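PDB 4R4X: pngf-ii from Elizabethkingia meningoseptica, which probably hydrolyses the bond between asparagine and N-linked glycans, releasing the sugar chains from glycoproteins and glycopeptides as a peptide:N-glycosidase. Local coordinates for residues 310-315 with 467-472; 405-410 with 510-515. All blocks are in the same frame, centred on the assembly; numbering follows the deposited sequence.

Contact 1: 310-315 with 467-472; sequences HFNEKI and FNPASG
I315 reaches over the peptide that joins P469 to A470. Its CG1 branch runs anti to the carbonyl carbon (chi1 -62°) and continues extended, which carries CD1 to 3.2 Å from P469 O and 3.5 Å from A470 CA, a tight carbon pair; CG2 touches the same oxygen, 3.3 Å from P469 O. Both ends of the isoleucine thus bear on the same carbonyl oxygen from one side. A470 CB, 3.9 Å from I315 CD1, also approaches the F311 ring, lying above one face, toward the rim, 4.2 Å from F311 CG. The H310 imidazole presents its edge, through CD2, to the opposite face of the phenyl ring. Farther along, the P469 ring meets N312, with OD1 3.4 Å from P469 CG. This is a van der Waals touch, for the amide is held from elsewhere: OD1 accepts from G309 N, and ND2 donates to H323 O. No hydrogen bond spans the two segments, and the fit is one of shape. P469 and A470 occupy the corner positions of a type I beta turn from N468 to S471, closed by S471 N to N468 O, and this pushes both residues outward against the 310-315 loop. The contact joins two loops near the surface, one between strands 297-303 and 326-331, the other between strands 449-454 and 493-504.

Contact 2: 405-410 with 510-515; sequences GVEVDF and TIQVKI
G405, at positive phi, leads into the strand with its CA 3.4 Å from V513 O, close enough for a CA-H...O contact. V406 then forms a hydrogen-bonded antiparallel pair with V513: V406 N donates to V513 O (3.0 Å), and V513 N returns a bond to V406 O. E407 faces Q512 in a non-hydrogen-bonded pair. Each side chain has CG anti to its own backbone N and runs on extended, so the carboxylate and amide rise together and stack with their planes 12° apart. V408 repeats the reciprocal bonding with I511; the bond from V408 N to I511 O is 2.9 Å long and nearly straight, 169° at the hydrogen. D409 pairs with T510 in a non-hydrogen-bonded pair. F410 has CG between backbone N and carbonyl carbon (chi1 54°), which turns the ring back over the neighbouring strand. There F410 CE1 packs 3.7 Å from I511 CD1, while I511 CG1 lies at the ring edge. The side chains alternate: E407, D409, T510 and Q512 occupy one face, whereas V406, V408, I511 and V513 line the buried one. F383 of strand 378-384 packs against V406, V408 and V513, and F410 touches V382 and L534. The apolar face thus lies on the nine-stranded antiparallel sheet, the face-to-face packing of a beta sandwich, consistent with the PNGase F family. Strand 406-412 is outermost in its four-stranded antiparallel sheet, and strand 507-514 lies between it and strand 442-446.

Overall arrangement
The two contacts share no strand or loop, and their centres lie 40 Å apart. Contact 1 is a surface meeting of two irregular loops, bridging the regions assigned to the N-terminal and C-terminal PNGase F families; it depends on side chains fitted to a turn, and polar groups there are satisfied mainly outside the pair. Contact 2 is mostly buried and lies wholly within the C-terminal family region. Its backbones bind each other directly, with an apolar face turned inward and a polar face on the other side. Along the chain they interlock: 467-472 falls between the paired strands of contact 2, and 405-410 between the loops of contact 1.

Contact 1: 310-315 with 467-472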
# COMPACT_ATOMS: atom_id res chain seq x y z
N HIS A 310 -1.62 15.84 -18.55
CA HIS A 310 -1.92 16.27 -19.92
C HIS A 310 -2.02 17.78 -20.10
O HIS A 310 -1.48 18.34 -21.06
CB HIS A 310 -3.20 15.63 -20.42
CG HIS A 310 -3.47 15.87 -21.87
ND1 HIS A 310 -2.91 15.10 -22.87
CD2 HIS A 310 -4.23 16.81 -22.49
CE1 HIS A 310 -3.31 15.56 -24.05
NE2 HIS A 310 -4.13 16.58 -23.84
N PHE A 311 -2.70 18.44 -19.17
CA PHE A 311 -2.88 19.86 -19.27
C PHE A 311 -1.80 20.73 -18.58
O PHE A 311 -1.93 21.94 -18.59
CB PHE A 311 -4.27 20.21 -18.72
CG PHE A 311 -5.38 19.72 -19.60
CD1 PHE A 311 -5.85 18.43 -19.50
CD2 PHE A 311 -5.95 20.56 -20.55
CE1 PHE A 311 -6.86 17.97 -20.34
CE2 PHE A 311 -6.97 20.12 -21.39
CZ PHE A 311 -7.43 18.82 -21.28
N ASN A 312 -0.76 20.14 -18.01
CA ASN A 312 0.21 20.90 -17.19
C ASN A 312 0.91 22.02 -17.96
O ASN A 312 1.02 23.14 -17.47
CB ASN A 312 1.29 20.00 -16.61
CG ASN A 312 0.76 19.09 -15.50
OD1 ASN A 312 -0.43 18.97 -15.31
ND2 ASN A 312 1.66 18.44 -14.81
N GLU A 313 1.40 21.71 -19.15
CA GLU A 313 2.10 22.73 -19.97
C GLU A 313 1.12 23.67 -20.67
O GLU A 313 1.49 24.77 -21.05
CB GLU A 313 3.07 22.08 -20.98
CG GLU A 313 4.12 21.19 -20.34
CD GLU A 313 5.28 20.80 -21.27
OE1 GLU A 313 6.36 20.46 -20.74
OE2 GLU A 313 5.14 20.85 -22.52
N LYS A 314 -0.13 23.24 -20.81
CA LYS A 314 -1.16 24.03 -21.50
C LYS A 314 -1.76 25.14 -20.67
O LYS A 314 -2.30 26.10 -21.21
CB LYS A 314 -2.34 23.15 -21.92
CG LYS A 314 -1.98 21.91 -22.71
CD LYS A 314 -3.08 21.61 -23.72
CE LYS A 314 -3.22 20.13 -23.97
NZ LYS A 314 -1.90 19.47 -24.19
N ILE A 315 -1.75 24.96 -19.35
CA ILE A 315 -2.40 25.88 -18.45
C ILE A 315 -1.30 26.43 -17.57
O ILE A 315 -0.75 25.71 -16.74
CB ILE A 315 -3.49 25.17 -17.63
CG1 ILE A 315 -4.55 24.63 -18.58
CG2 ILE A 315 -4.14 26.11 -16.62
CD1 ILE A 315 -5.68 23.92 -17.88
N PHE A 467 -2.72 19.54 -7.99
CA PHE A 467 -3.07 18.34 -8.77
C PHE A 467 -4.07 18.67 -9.89
O PHE A 467 -4.38 17.80 -10.69
CB PHE A 467 -3.66 17.24 -7.88
CG PHE A 467 -2.69 16.70 -6.86
CD1 PHE A 467 -1.85 15.62 -7.18
CD2 PHE A 467 -2.60 17.26 -5.59
CE1 PHE A 467 -0.95 15.13 -6.26
CE2 PHE A 467 -1.71 16.76 -4.66
CZ PHE A 467 -0.90 15.66 -4.98
N ASN A 468 -4.56 19.92 -9.95
CA ASN A 468 -5.77 20.24 -10.71
C ASN A 468 -5.59 21.36 -11.75
O ASN A 468 -6.29 22.37 -11.71
CB ASN A 468 -6.91 20.64 -9.74
CG ASN A 468 -7.54 19.44 -9.01
OD1 ASN A 468 -8.38 18.73 -9.56
ND2 ASN A 468 -7.13 19.22 -7.79
N PRO A 469 -4.68 21.17 -12.71
CA PRO A 469 -4.45 22.24 -13.67
C PRO A 469 -5.67 22.73 -14.47
O PRO A 469 -5.79 23.93 -14.71
CB PRO A 469 -3.36 21.66 -14.59
CG PRO A 469 -3.50 20.18 -14.47
CD PRO A 469 -3.89 19.96 -13.03
N ALA A 470 -6.57 21.82 -14.87
CA ALA A 470 -7.72 22.17 -15.70
C ALA A 470 -8.97 22.55 -14.88
O ALA A 470 -10.04 22.69 -15.45
CB ALA A 470 -8.03 21.03 -16.65
N SER A 471 -8.84 22.76 -13.57
CA SER A 471 -10.01 23.16 -12.75
C SER A 471 -10.50 24.53 -13.22
O SER A 471 -9.71 25.43 -13.44
CB SER A 471 -9.67 23.23 -11.28
OG SER A 471 -10.75 23.81 -10.51
N GLY A 472 -11.81 24.68 -13.36
CA GLY A 472 -12.36 25.96 -13.83
C GLY A 472 -12.15 27.03 -12.77
O GLY A 472 -12.22 26.74 -11.58

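Contact 2: 405-410 with 510-515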
# COMPACT_ATOMS: atom_id res chain seq x y z
N GLY A 405 -35.44 4.72 0.28
CA GLY A 405 -34.00 4.74 -0.00
C GLY A 405 -33.55 3.39 -0.52
O GLY A 405 -34.18 2.81 -1.42
N VAL A 406 -32.46 2.89 0.07
CA VAL A 406 -31.93 1.57 -0.25
C VAL A 406 -32.19 0.67 0.97
O VAL A 406 -31.76 0.96 2.06
CB VAL A 406 -30.41 1.60 -0.52
CG1 VAL A 406 -29.86 0.18 -0.52
CG2 VAL A 406 -30.12 2.27 -1.85
N GLU A 407 -32.87 -0.44 0.75
CA GLU A 407 -33.25 -1.33 1.84
C GLU A 407 -32.88 -2.72 1.40
O GLU A 407 -33.25 -3.13 0.29
CB GLU A 407 -34.75 -1.21 2.12
CG GLU A 407 -35.27 -2.16 3.18
CD GLU A 407 -36.65 -1.74 3.69
OE1 GLU A 407 -36.85 -1.76 4.92
OE2 GLU A 407 -37.49 -1.35 2.85
N VAL A 408 -32.13 -3.42 2.24
CA VAL A 408 -31.62 -4.75 1.94
C VAL A 408 -31.91 -5.70 3.12
O VAL A 408 -31.72 -5.31 4.27
CB VAL A 408 -30.10 -4.70 1.69
CG1 VAL A 408 -29.58 -5.99 1.09
CG2 VAL A 408 -29.75 -3.52 0.79
N ASP A 409 -32.33 -6.92 2.82
CA ASP A 409 -32.57 -7.99 3.78
C ASP A 409 -31.47 -9.02 3.51
O ASP A 409 -31.14 -9.27 2.36
CB ASP A 409 -33.98 -8.60 3.51
CG ASP A 409 -34.41 -9.64 4.54
OD1 ASP A 409 -34.03 -9.52 5.72
OD2 ASP A 409 -35.18 -10.57 4.18
N PHE A 410 -30.91 -9.61 4.57
CA PHE A 410 -29.91 -10.67 4.45
C PHE A 410 -30.02 -11.63 5.65
O PHE A 410 -30.62 -11.30 6.68
CB PHE A 410 -28.49 -10.09 4.39
CG PHE A 410 -28.17 -9.17 5.54
CD1 PHE A 410 -28.49 -7.83 5.47
CD2 PHE A 410 -27.57 -9.66 6.69
CE1 PHE A 410 -28.22 -6.98 6.52
CE2 PHE A 410 -27.30 -8.82 7.74
CZ PHE A 410 -27.63 -7.48 7.66
N THR A 510 -32.23 -6.54 8.38
CA THR A 510 -32.35 -5.54 7.32
C THR A 510 -31.46 -4.34 7.59
O THR A 510 -31.28 -3.91 8.75
CB THR A 510 -33.79 -5.03 7.18
OG1 THR A 510 -34.17 -4.33 8.38
CG2 THR A 510 -34.75 -6.18 6.87
N ILE A 511 -30.86 -3.80 6.55
CA ILE A 511 -30.16 -2.54 6.71
C ILE A 511 -30.81 -1.60 5.71
O ILE A 511 -31.21 -2.01 4.62
CB ILE A 511 -28.65 -2.67 6.49
CG1 ILE A 511 -28.01 -3.35 7.70
CG2 ILE A 511 -28.02 -1.29 6.32
CD1 ILE A 511 -26.57 -3.81 7.50
N GLN A 512 -30.95 -0.34 6.10
CA GLN A 512 -31.56 0.66 5.24
C GLN A 512 -30.79 1.99 5.28
O GLN A 512 -30.32 2.39 6.32
CB GLN A 512 -33.00 0.89 5.65
CG GLN A 512 -33.71 1.90 4.76
CD GLN A 512 -35.16 2.05 5.12
OE1 GLN A 512 -36.02 2.22 4.25
NE2 GLN A 512 -35.44 2.00 6.40
N VAL A 513 -30.66 2.62 4.11
CA VAL A 513 -30.06 3.95 4.01
C VAL A 513 -31.07 4.92 3.45
O VAL A 513 -31.68 4.64 2.42
CB VAL A 513 -28.83 3.98 3.08
CG1 VAL A 513 -28.19 5.37 3.03
CG2 VAL A 513 -27.83 2.94 3.56
N LYS A 514 -31.22 6.06 4.13
CA LYS A 514 -32.10 7.13 3.69
C LYS A 514 -31.25 8.40 3.60
O LYS A 514 -30.43 8.65 4.49
CB LYS A 514 -33.21 7.38 4.71
CG LYS A 514 -34.17 6.22 4.92
CD LYS A 514 -35.36 6.65 5.77
CE LYS A 514 -36.23 5.47 6.17
NZ LYS A 514 -37.34 5.94 7.03
N ILE A 515 -31.45 9.18 2.54
CA ILE A 515 -30.76 10.46 2.30
C ILE A 515 -31.78 11.41 1.66
O ILE A 515 -32.45 10.99 0.71
CB ILE A 515 -29.58 10.26 1.31
CG1 ILE A 515 -28.62 9.18 1.82
CG2 ILE A 515 -28.81 11.54 1.07
CD1 ILE A 515 -27.58 8.76 0.79